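Local coordinates for protein probable tRNA pseudouridine synthase D (Methanosarcina mazei, PDB 1Z2Z) that probably converts uridine 13 of transfer RNAs to pseudouridine, as a member of the TruD family of pseudouridine synthases, at residues A[275-280]-A[358-363]; A[297-302]-A[351-356]; A[339-344]-A[382-387]. All blocks are in the same frame, centred on the assembly; numbering follows the deposited sequence.

Contact 1: A[275-280]-A[358-363]; sequences SYIYNI and NGVLKE
Ile277 and Ile280 of one helix meet Val360, Leu361 and the end of Glu363 on another. This is apolar helix-helix packing within the TRUD region. The two segments run at 124° to each other, and their axes come within 10.0 Å. The buried area is small, and the junction rests on a few methyl groups.

Ile277 comes first along helix 263-287. Its CG2 lies anti to the backbone N, which sends this methyl toward the second helix. There Ile277 CG2 meets Leu361 CD2 at 4.0 Å, the two side chains crossing at about a right angle. Ile277 CG2 is also 4.3 Å from Val360 CG1. Pro342, from a nearby loop, also packs on Ile277.

One turn later comes Ile280, whose CA is 7.1 Å from the CA of Val360. Its CD1 lies above one face of the Tyr276 ring, toward its rim, while its CG2 branch turns to the partner helix. Glu363 passes at the margin of the contact, and its OE1 forms a salt bridge with Arg284 of the first helix. The closest approach is methyl to methyl, Ile280 CG2 to Val360 CG1 at 3.6 Å.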
loop_
_atom_site.group_PDB
_atom_site.type_symbol
_atom_site.label_atom_id
_atom_site.label_comp_id
_atom_site.label_asym_id
_atom_site.label_seq_id
_atom_site.Cartn_x
_atom_site.Cartn_y
_atom_site.Cartn_z
ATOM N N SER A 275 -5.430 -6.519 -8.139
ATOM C CA SER A 275 -5.003 -6.622 -6.756
ATOM C C SER A 275 -6.129 -7.293 -5.975
ATOM O O SER A 275 -5.884 -8.082 -5.068
ATOM C CB SER A 275 -4.689 -5.225 -6.221
ATOM O OG SER A 275 -3.622 -4.668 -6.968
ATOM N N TYR A 276 -7.364 -6.995 -6.355
ATOM C CA TYR A 276 -8.517 -7.583 -5.705
ATOM C C TYR A 276 -8.453 -9.104 -5.820
ATOM O O TYR A 276 -8.429 -9.829 -4.817
ATOM C CB TYR A 276 -9.779 -7.079 -6.376
ATOM C CG TYR A 276 -11.027 -7.792 -5.948
ATOM C CD1 TYR A 276 -11.547 -7.628 -4.666
ATOM C CD2 TYR A 276 -11.716 -8.611 -6.840
ATOM C CE1 TYR A 276 -12.730 -8.260 -4.293
ATOM C CE2 TYR A 276 -12.895 -9.245 -6.472
ATOM C CZ TYR A 276 -13.396 -9.066 -5.204
ATOM O OH TYR A 276 -14.570 -9.696 -4.862
ATOM N N ILE A 277 -8.422 -9.575 -7.066
ATOM C CA ILE A 277 -8.367 -11.000 -7.347
ATOM C C ILE A 277 -7.167 -11.623 -6.646
ATOM O O ILE A 277 -7.249 -12.720 -6.077
ATOM C CB ILE A 277 -8.292 -11.238 -8.863
ATOM C CG1 ILE A 277 -9.611 -10.765 -9.501
ATOM C CG2 ILE A 277 -8.002 -12.708 -9.144
ATOM C CD1 ILE A 277 -9.592 -10.560 -11.020
ATOM N N TYR A 278 -6.058 -10.903 -6.659
ATOM C CA TYR A 278 -4.867 -11.398 -6.013
ATOM C C TYR A 278 -5.093 -11.645 -4.504
ATOM O O TYR A 278 -4.604 -12.631 -3.948
ATOM C CB TYR A 278 -3.715 -10.425 -6.264
ATOM C CG TYR A 278 -2.560 -10.630 -5.343
ATOM C CD1 TYR A 278 -2.582 -10.131 -4.053
ATOM C CD2 TYR A 278 -1.440 -11.328 -5.753
ATOM C CE1 TYR A 278 -1.517 -10.318 -3.194
ATOM C CE2 TYR A 278 -0.367 -11.520 -4.905
ATOM C CZ TYR A 278 -0.412 -11.008 -3.626
ATOM O OH TYR A 278 0.671 -11.168 -2.791
ATOM N N ASN A 279 -5.836 -10.761 -3.845
ATOM C CA ASN A 279 -6.113 -10.918 -2.413
ATOM C C ASN A 279 -6.897 -12.189 -2.163
ATOM O O ASN A 279 -6.519 -13.019 -1.341
ATOM C CB ASN A 279 -6.926 -9.728 -1.890
ATOM C CG ASN A 279 -6.070 -8.518 -1.600
ATOM O OD1 ASN A 279 -6.486 -7.384 -1.836
ATOM N ND2 ASN A 279 -4.876 -8.749 -1.071
ATOM N N ILE A 280 -8.010 -12.324 -2.867
ATOM C CA ILE A 280 -8.849 -13.504 -2.728
ATOM C C ILE A 280 -7.965 -14.738 -2.813
ATOM O O ILE A 280 -7.939 -15.556 -1.890
ATOM C CB ILE A 280 -9.881 -13.552 -3.848
ATOM C CG1 ILE A 280 -10.622 -12.214 -3.897
ATOM C CG2 ILE A 280 -10.849 -14.672 -3.612
ATOM C CD1 ILE A 280 -11.656 -12.145 -4.963
ATOM N N ASN A 358 -7.299 -21.294 -10.231
ATOM C CA ASN A 358 -8.406 -21.503 -11.158
ATOM C C ASN A 358 -9.751 -21.490 -10.428
ATOM O O ASN A 358 -10.789 -21.236 -11.029
ATOM C CB ASN A 358 -8.198 -22.818 -11.923
ATOM C CG ASN A 358 -7.092 -22.711 -12.973
ATOM O OD1 ASN A 358 -7.270 -22.069 -14.014
ATOM N ND2 ASN A 358 -5.942 -23.323 -12.696
ATOM N N GLY A 359 -9.724 -21.744 -9.127
ATOM C CA GLY A 359 -10.955 -21.735 -8.362
ATOM C C GLY A 359 -11.408 -20.334 -7.976
ATOM O O GLY A 359 -12.545 -20.135 -7.538
ATOM N N VAL A 360 -10.519 -19.358 -8.116
ATOM C CA VAL A 360 -10.884 -17.988 -7.785
ATOM C C VAL A 360 -11.384 -17.303 -9.050
ATOM O O VAL A 360 -12.336 -16.526 -9.018
ATOM C CB VAL A 360 -9.686 -17.194 -7.210
ATOM C CG1 VAL A 360 -10.082 -15.744 -6.998
ATOM C CG2 VAL A 360 -9.247 -17.802 -5.891
ATOM N N LEU A 361 -10.742 -17.602 -10.171
ATOM C CA LEU A 361 -11.145 -17.012 -11.435
ATOM C C LEU A 361 -12.484 -17.595 -11.839
ATOM O O LEU A 361 -13.261 -16.947 -12.534
ATOM C CB LEU A 361 -10.114 -17.331 -12.508
ATOM C CG LEU A 361 -8.670 -17.190 -12.024
ATOM C CD1 LEU A 361 -7.731 -17.722 -13.101
ATOM C CD2 LEU A 361 -8.362 -15.741 -11.683
ATOM N N LYS A 362 -12.751 -18.820 -11.392
ATOM C CA LYS A 362 -13.993 -19.505 -11.727
ATOM C C LYS A 362 -15.212 -18.881 -11.050
ATOM O O LYS A 362 -16.107 -18.371 -11.728
ATOM C CB LYS A 362 -13.890 -20.987 -11.350
ATOM C CG LYS A 362 -14.980 -21.868 -11.954
ATOM C CD LYS A 362 -14.777 -23.321 -11.564
ATOM C CE LYS A 362 -15.836 -24.228 -12.172
ATOM N NZ LYS A 362 -15.639 -25.644 -11.728
ATOM N N GLU A 363 -15.249 -18.923 -9.720
ATOM C CA GLU A 363 -16.373 -18.360 -8.976
ATOM C C GLU A 363 -16.554 -16.879 -9.290
ATOM O O GLU A 363 -17.675 -16.365 -9.315
ATOM C CB GLU A 363 -16.178 -18.534 -7.464
ATOM C CG GLU A 363 -15.027 -17.738 -6.861
ATOM C CD GLU A 363 -15.026 -17.757 -5.331
ATOM O OE1 GLU A 363 -14.044 -17.276 -4.717
ATOM O OE2 GLU A 363 -16.013 -18.250 -4.739
#

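Contact 2: A[297-302]-A[351-356]; sequences EGDIVC and GIPGEI
Pro353 lies against the backbone of Glu297 and Gly298 and against the carboxylate of Asp299. It is in the first turn of helix 352-363, so the contact sets a helix start against an irregular chain that leads into strand 301-302. The ring is touched mostly by oxygen atoms. Pro353 CG is 3.5 Å from Gly298 O and 3.7 Å from Glu297 O. Pro353 CB is 3.5 Å from Asp299 OD1, and the Asp299 side chain crosses the proline at about a right angle. These are van der Waals contacts of C-H groups with oxygen.

Gly351 adds the remaining close touch. Gly351 CA makes a C-H...O contact of 3.6 Å to Glu297 O, with an angle of 148° at the hydrogen. Gly351 is the N-cap residue of the helix. A side chain at this position would run into Glu297 O, so the close approach depends on a glycine. The CA of Gly298 is the nearest in its segment to that of Gly351, at 5.3 Å.

The next shell holds these groups in place. Asp299 OD2 forms a salt bridge with Arg285 and a weak hydrogen bond with the backbone N of Val296. OD1, which has a hydrogen bond of its own elsewhere, also lies against the proline ring. Val296 also packs on Pro353. The backbone of Gly298 is hydrogen-bonded to Val318 and to Ser350, the residue just before the N-cap.

Further out, strand 301-302 pairs antiparallel with strand 336-337, and Ile337 touches both Asp299 and Val301. On the helix side, Ile356 packs on Arg284 and Arg285 of helix 263-287.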
loop_
_atom_site.group_PDB
_atom_site.type_symbol
_atom_site.label_atom_id
_atom_site.label_comp_id
_atom_site.label_asym_id
_atom_site.label_seq_id
_atom_site.Cartn_x
_atom_site.Cartn_y
_atom_site.Cartn_z
ATOM N N GLU A 297 3.990 -28.866 -5.688
ATOM C CA GLU A 297 4.056 -29.173 -7.106
ATOM C C GLU A 297 3.364 -28.107 -7.949
ATOM O O GLU A 297 2.182 -27.820 -7.762
ATOM C CB GLU A 297 3.442 -30.545 -7.388
ATOM C CG GLU A 297 4.230 -31.710 -6.813
ATOM C CD GLU A 297 3.603 -33.046 -7.148
ATOM O OE1 GLU A 297 4.196 -34.090 -6.800
ATOM O OE2 GLU A 297 2.513 -33.050 -7.760
ATOM N N GLY A 298 4.115 -27.523 -8.877
ATOM C CA GLY A 298 3.571 -26.498 -9.750
ATOM C C GLY A 298 3.145 -25.251 -9.004
ATOM O O GLY A 298 2.113 -24.667 -9.322
ATOM N N ASP A 299 3.952 -24.843 -8.027
ATOM C CA ASP A 299 3.669 -23.668 -7.208
ATOM C C ASP A 299 4.004 -22.336 -7.911
ATOM O O ASP A 299 3.302 -21.339 -7.712
ATOM C CB ASP A 299 4.444 -23.765 -5.878
ATOM C CG ASP A 299 3.589 -23.418 -4.656
ATOM O OD1 ASP A 299 2.592 -22.681 -4.798
ATOM O OD2 ASP A 299 3.927 -23.869 -3.541
ATOM N N ILE A 300 5.058 -22.330 -8.733
ATOM C CA ILE A 300 5.534 -21.135 -9.464
ATOM C C ILE A 300 6.160 -20.102 -8.530
ATOM O O ILE A 300 5.465 -19.449 -7.754
ATOM C CB ILE A 300 4.415 -20.414 -10.276
ATOM C CG1 ILE A 300 3.984 -21.264 -11.468
ATOM C CG2 ILE A 300 4.931 -19.081 -10.819
ATOM C CD1 ILE A 300 2.946 -20.593 -12.342
ATOM N N VAL A 301 7.473 -19.945 -8.615
ATOM C CA VAL A 301 8.156 -18.982 -7.765
ATOM C C VAL A 301 8.833 -17.883 -8.597
ATOM O O VAL A 301 8.704 -17.853 -9.827
ATOM C CB VAL A 301 9.206 -19.697 -6.843
ATOM C CG1 VAL A 301 8.534 -20.828 -6.078
ATOM C CG2 VAL A 301 10.375 -20.241 -7.663
ATOM N N CYS A 302 9.515 -16.966 -7.915
ATOM C CA CYS A 302 10.246 -15.878 -8.568
ATOM C C CYS A 302 11.598 -15.770 -7.871
ATOM O O CYS A 302 11.798 -16.311 -6.778
ATOM C CB CYS A 302 9.486 -14.532 -8.482
ATOM S SG CYS A 302 9.576 -13.612 -6.889
ATOM N N GLY A 351 -0.932 -28.186 -10.046
ATOM C CA GLY A 351 -1.052 -28.933 -8.805
ATOM C C GLY A 351 -2.114 -28.326 -7.908
ATOM O O GLY A 351 -3.079 -27.732 -8.397
ATOM N N ILE A 352 -1.937 -28.475 -6.597
ATOM C CA ILE A 352 -2.881 -27.927 -5.628
ATOM C C ILE A 352 -3.021 -26.403 -5.780
ATOM O O ILE A 352 -4.143 -25.883 -5.862
ATOM C CB ILE A 352 -2.452 -28.246 -4.176
ATOM C CG1 ILE A 352 -2.533 -29.755 -3.926
ATOM C CG2 ILE A 352 -3.340 -27.489 -3.195
ATOM C CD1 ILE A 352 -1.995 -30.179 -2.567
ATOM N N PRO A 353 -1.887 -25.667 -5.818
ATOM C CA PRO A 353 -1.982 -24.206 -5.961
ATOM C C PRO A 353 -2.703 -23.780 -7.237
ATOM O O PRO A 353 -3.422 -22.776 -7.256
ATOM C CB PRO A 353 -0.520 -23.752 -5.925
ATOM C CG PRO A 353 0.234 -24.958 -6.394
ATOM C CD PRO A 353 -0.479 -26.095 -5.727
ATOM N N GLY A 354 -2.508 -24.555 -8.298
ATOM C CA GLY A 354 -3.151 -24.259 -9.564
ATOM C C GLY A 354 -4.655 -24.370 -9.431
ATOM O O GLY A 354 -5.398 -23.636 -10.083
ATOM N N GLU A 355 -5.105 -25.292 -8.589
ATOM C CA GLU A 355 -6.527 -25.474 -8.363
ATOM C C GLU A 355 -7.104 -24.257 -7.669
ATOM O O GLU A 355 -8.212 -23.824 -7.977
ATOM C CB GLU A 355 -6.786 -26.702 -7.497
ATOM C CG GLU A 355 -6.716 -28.012 -8.243
ATOM C CD GLU A 355 -7.097 -29.184 -7.369
ATOM O OE1 GLU A 355 -6.421 -29.394 -6.333
ATOM O OE2 GLU A 355 -8.072 -29.898 -7.719
ATOM N N ILE A 356 -6.354 -23.710 -6.723
ATOM C CA ILE A 356 -6.813 -22.537 -5.994
ATOM C C ILE A 356 -6.973 -21.357 -6.936
ATOM O O ILE A 356 -8.009 -20.690 -6.944
ATOM C CB ILE A 356 -5.826 -22.141 -4.889
ATOM C CG1 ILE A 356 -5.692 -23.290 -3.883
ATOM C CG2 ILE A 356 -6.289 -20.856 -4.227
ATOM C CD1 ILE A 356 -4.652 -23.077 -2.809
#

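Contact 3: A[339-344]-A[382-387]; sequences APLPGY and KGTRRE
Leu341 and Thr384 pair backbone to backbone in a single antiparallel beta bridge, a hydrogen-bonded pair. Leu341 N gives to Thr384 O at 2.9 Å, and Thr384 N gives to Leu341 O at 3.0 Å. Both donors are tilted from the plane of the carbonyl they meet. A straighter bond lies at one end, where Ala339 N meets Arg386 O at 2.9 Å with an N-H...O angle of 174°. At the other end Tyr344 N makes a weak bond to Lys382 O. Between these, Gly343 and Gly383 are the nearest CA pair, 3.6 Å apart. Side chains there would probably run into the other segment. Gly343 N is bonded to Thr346 OG1, Gly383 N to Ser381 OG and, weakly, Thr384 OG1 to Ser312 OG.

Leu341 and Thr384 lie side by side, and Leu341 CD1 rests on Thr384 CG2 and on Arg386 CG. Lys382 CB sits over the centre of the Tyr344 ring, a CH-pi contact of 3.3 Å to the centroid.

Arg385 CG is anti to the backbone N (chi1 -153°) and 3.4 Å from Ala339 O. A bend at chi3 (-125°) then lays one guanidinium face over the Ala339-Pro340 peptide. Arg385 NH1 forms a salt bridge with Glu357 and a weak bond to Glu347 O, while NH2 binds Thr338 OG1. A leucine in its place would probably leave Glu357 without its charge partner and Thr338 OG1 without this donor. Arg386 NH1 forms a salt bridge with Glu387 OE2 at 3.1 Å, on the syn side but somewhat out of the carboxylate plane.

Two loops are therefore joined mainly through their backbones, without a long regular strand pair. The Arg385 charge, buried against a proline, is probably balanced by Glu357 on helix 352-363.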
loop_
_atom_site.group_PDB
_atom_site.type_symbol
_atom_site.label_atom_id
_atom_site.label_comp_id
_atom_site.label_asym_id
_atom_site.label_seq_id
_atom_site.Cartn_x
_atom_site.Cartn_y
_atom_site.Cartn_z
ATOM N N ALA A 339 1.827 -15.343 -6.452
ATOM C CA ALA A 339 0.408 -15.510 -6.740
ATOM C C ALA A 339 0.140 -14.716 -7.999
ATOM O O ALA A 339 0.828 -13.747 -8.286
ATOM C CB ALA A 339 -0.422 -14.980 -5.597
ATOM N N PRO A 340 -0.883 -15.095 -8.754
ATOM C CA PRO A 340 -1.210 -14.400 -9.995
ATOM C C PRO A 340 -1.970 -13.096 -9.929
ATOM O O PRO A 340 -2.881 -12.926 -9.128
ATOM C CB PRO A 340 -1.994 -15.444 -10.767
ATOM C CG PRO A 340 -2.772 -16.106 -9.684
ATOM C CD PRO A 340 -1.721 -16.292 -8.588
ATOM N N LEU A 341 -1.576 -12.169 -10.789
ATOM C CA LEU A 341 -2.264 -10.899 -10.906
ATOM C C LEU A 341 -2.815 -10.994 -12.328
ATOM O O LEU A 341 -2.258 -10.437 -13.270
ATOM C CB LEU A 341 -1.287 -9.724 -10.744
ATOM C CG LEU A 341 -1.189 -9.083 -9.347
ATOM C CD1 LEU A 341 0.032 -8.199 -9.234
ATOM C CD2 LEU A 341 -2.430 -8.268 -9.085
ATOM N N PRO A 342 -3.916 -11.739 -12.493
ATOM C CA PRO A 342 -4.625 -11.988 -13.755
ATOM C C PRO A 342 -4.566 -10.898 -14.835
ATOM O O PRO A 342 -4.711 -9.710 -14.547
ATOM C CB PRO A 342 -6.060 -12.280 -13.295
ATOM C CG PRO A 342 -6.119 -11.702 -11.880
ATOM C CD PRO A 342 -4.777 -12.092 -11.354
ATOM N N GLY A 343 -4.352 -11.337 -16.079
ATOM C CA GLY A 343 -4.282 -10.450 -17.231
ATOM C C GLY A 343 -4.579 -11.271 -18.475
ATOM O O GLY A 343 -5.564 -12.004 -18.506
ATOM N N TYR A 344 -3.750 -11.168 -19.507
ATOM C CA TYR A 344 -3.989 -11.969 -20.701
ATOM C C TYR A 344 -2.713 -12.697 -21.082
ATOM O O TYR A 344 -2.613 -13.281 -22.162
ATOM C CB TYR A 344 -4.470 -11.087 -21.856
ATOM C CG TYR A 344 -3.437 -10.129 -22.414
ATOM C CD1 TYR A 344 -2.292 -10.599 -23.055
ATOM C CD2 TYR A 344 -3.627 -8.755 -22.345
ATOM C CE1 TYR A 344 -1.369 -9.729 -23.618
ATOM C CE2 TYR A 344 -2.707 -7.872 -22.907
ATOM C CZ TYR A 344 -1.583 -8.368 -23.544
ATOM O OH TYR A 344 -0.681 -7.512 -24.132
ATOM N N LYS A 382 -1.711 -7.405 -19.357
ATOM C CA LYS A 382 -1.529 -8.816 -19.624
ATOM C C LYS A 382 -1.353 -9.612 -18.341
ATOM O O LYS A 382 -1.383 -10.839 -18.365
ATOM C CB LYS A 382 -0.328 -9.030 -20.557
ATOM C CG LYS A 382 0.896 -8.123 -20.311
ATOM C CD LYS A 382 1.769 -8.558 -19.131
ATOM C CE LYS A 382 3.035 -7.707 -19.051
ATOM N NZ LYS A 382 3.889 -8.004 -17.858
ATOM N N GLY A 383 -1.171 -8.916 -17.222
ATOM C CA GLY A 383 -1.011 -9.596 -15.946
ATOM C C GLY A 383 0.417 -9.650 -15.446
ATOM O O GLY A 383 1.349 -9.407 -16.202
ATOM N N THR A 384 0.581 -9.966 -14.166
ATOM C CA THR A 384 1.898 -10.064 -13.546
ATOM C C THR A 384 1.839 -11.135 -12.467
ATOM O O THR A 384 0.813 -11.797 -12.317
ATOM C CB THR A 384 2.323 -8.709 -12.931
ATOM O OG1 THR A 384 3.105 -8.931 -11.746
ATOM C CG2 THR A 384 1.102 -7.865 -12.604
ATOM N N ARG A 385 2.928 -11.324 -11.728
ATOM C CA ARG A 385 2.942 -12.336 -10.677
ATOM C C ARG A 385 3.683 -11.844 -9.429
ATOM O O ARG A 385 4.880 -12.074 -9.274
ATOM C CB ARG A 385 3.571 -13.629 -11.218
ATOM C CG ARG A 385 3.099 -14.907 -10.527
ATOM C CD ARG A 385 3.262 -16.143 -11.421
ATOM N NE ARG A 385 2.000 -16.867 -11.574
ATOM C CZ ARG A 385 1.489 -17.696 -10.668
ATOM N NH1 ARG A 385 0.325 -18.289 -10.896
ATOM N NH2 ARG A 385 2.148 -17.950 -9.545
ATOM N N ARG A 386 2.949 -11.171 -8.543
ATOM C CA ARG A 386 3.499 -10.626 -7.301
ATOM C C ARG A 386 3.759 -11.702 -6.271
ATOM O O ARG A 386 3.061 -12.711 -6.233
ATOM C CB ARG A 386 2.537 -9.598 -6.688
ATOM C CG ARG A 386 2.759 -8.140 -7.107
ATOM C CD ARG A 386 3.982 -7.489 -6.420
ATOM N NE ARG A 386 3.815 -6.038 -6.270
ATOM C CZ ARG A 386 4.677 -5.223 -5.658
ATOM N NH1 ARG A 386 5.796 -5.703 -5.125
ATOM N NH2 ARG A 386 4.412 -3.918 -5.568
ATOM N N GLU A 387 4.756 -11.476 -5.422
ATOM C CA GLU A 387 5.084 -12.427 -4.375
ATOM C C GLU A 387 3.881 -12.588 -3.454
ATOM O O GLU A 387 2.881 -11.877 -3.589
ATOM C CB GLU A 387 6.288 -11.950 -3.566
ATOM C CG GLU A 387 6.101 -10.593 -2.898
ATOM C CD GLU A 387 6.333 -9.430 -3.852
ATOM O OE1 GLU A 387 7.461 -9.309 -4.383
ATOM O OE2 GLU A 387 5.392 -8.636 -4.067
#

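How the contacts relate
The three contacts lie on the same side of the chain's centre, with centres 11 to 14 Å apart. Contacts 1 and 2 share helix 352-363: its start belongs to contact 2 and its end to contact 1. Contact 3 touches both of the others. Toward contact 1, Tyr278 OH makes a probable hydrogen bond of 2.5 Å to Glu387 O, and Tyr278 CE2 packs on Ala339 CB at 3.5 Å. Toward contact 2, Ile300 CG2 lies 3.3 Å from Arg385 NH2. Along the chain, contact 2 is nested within the loop closed by contact 1, while contact 3 crosses both. All three lie away from the predicted nucleophile, Asp86.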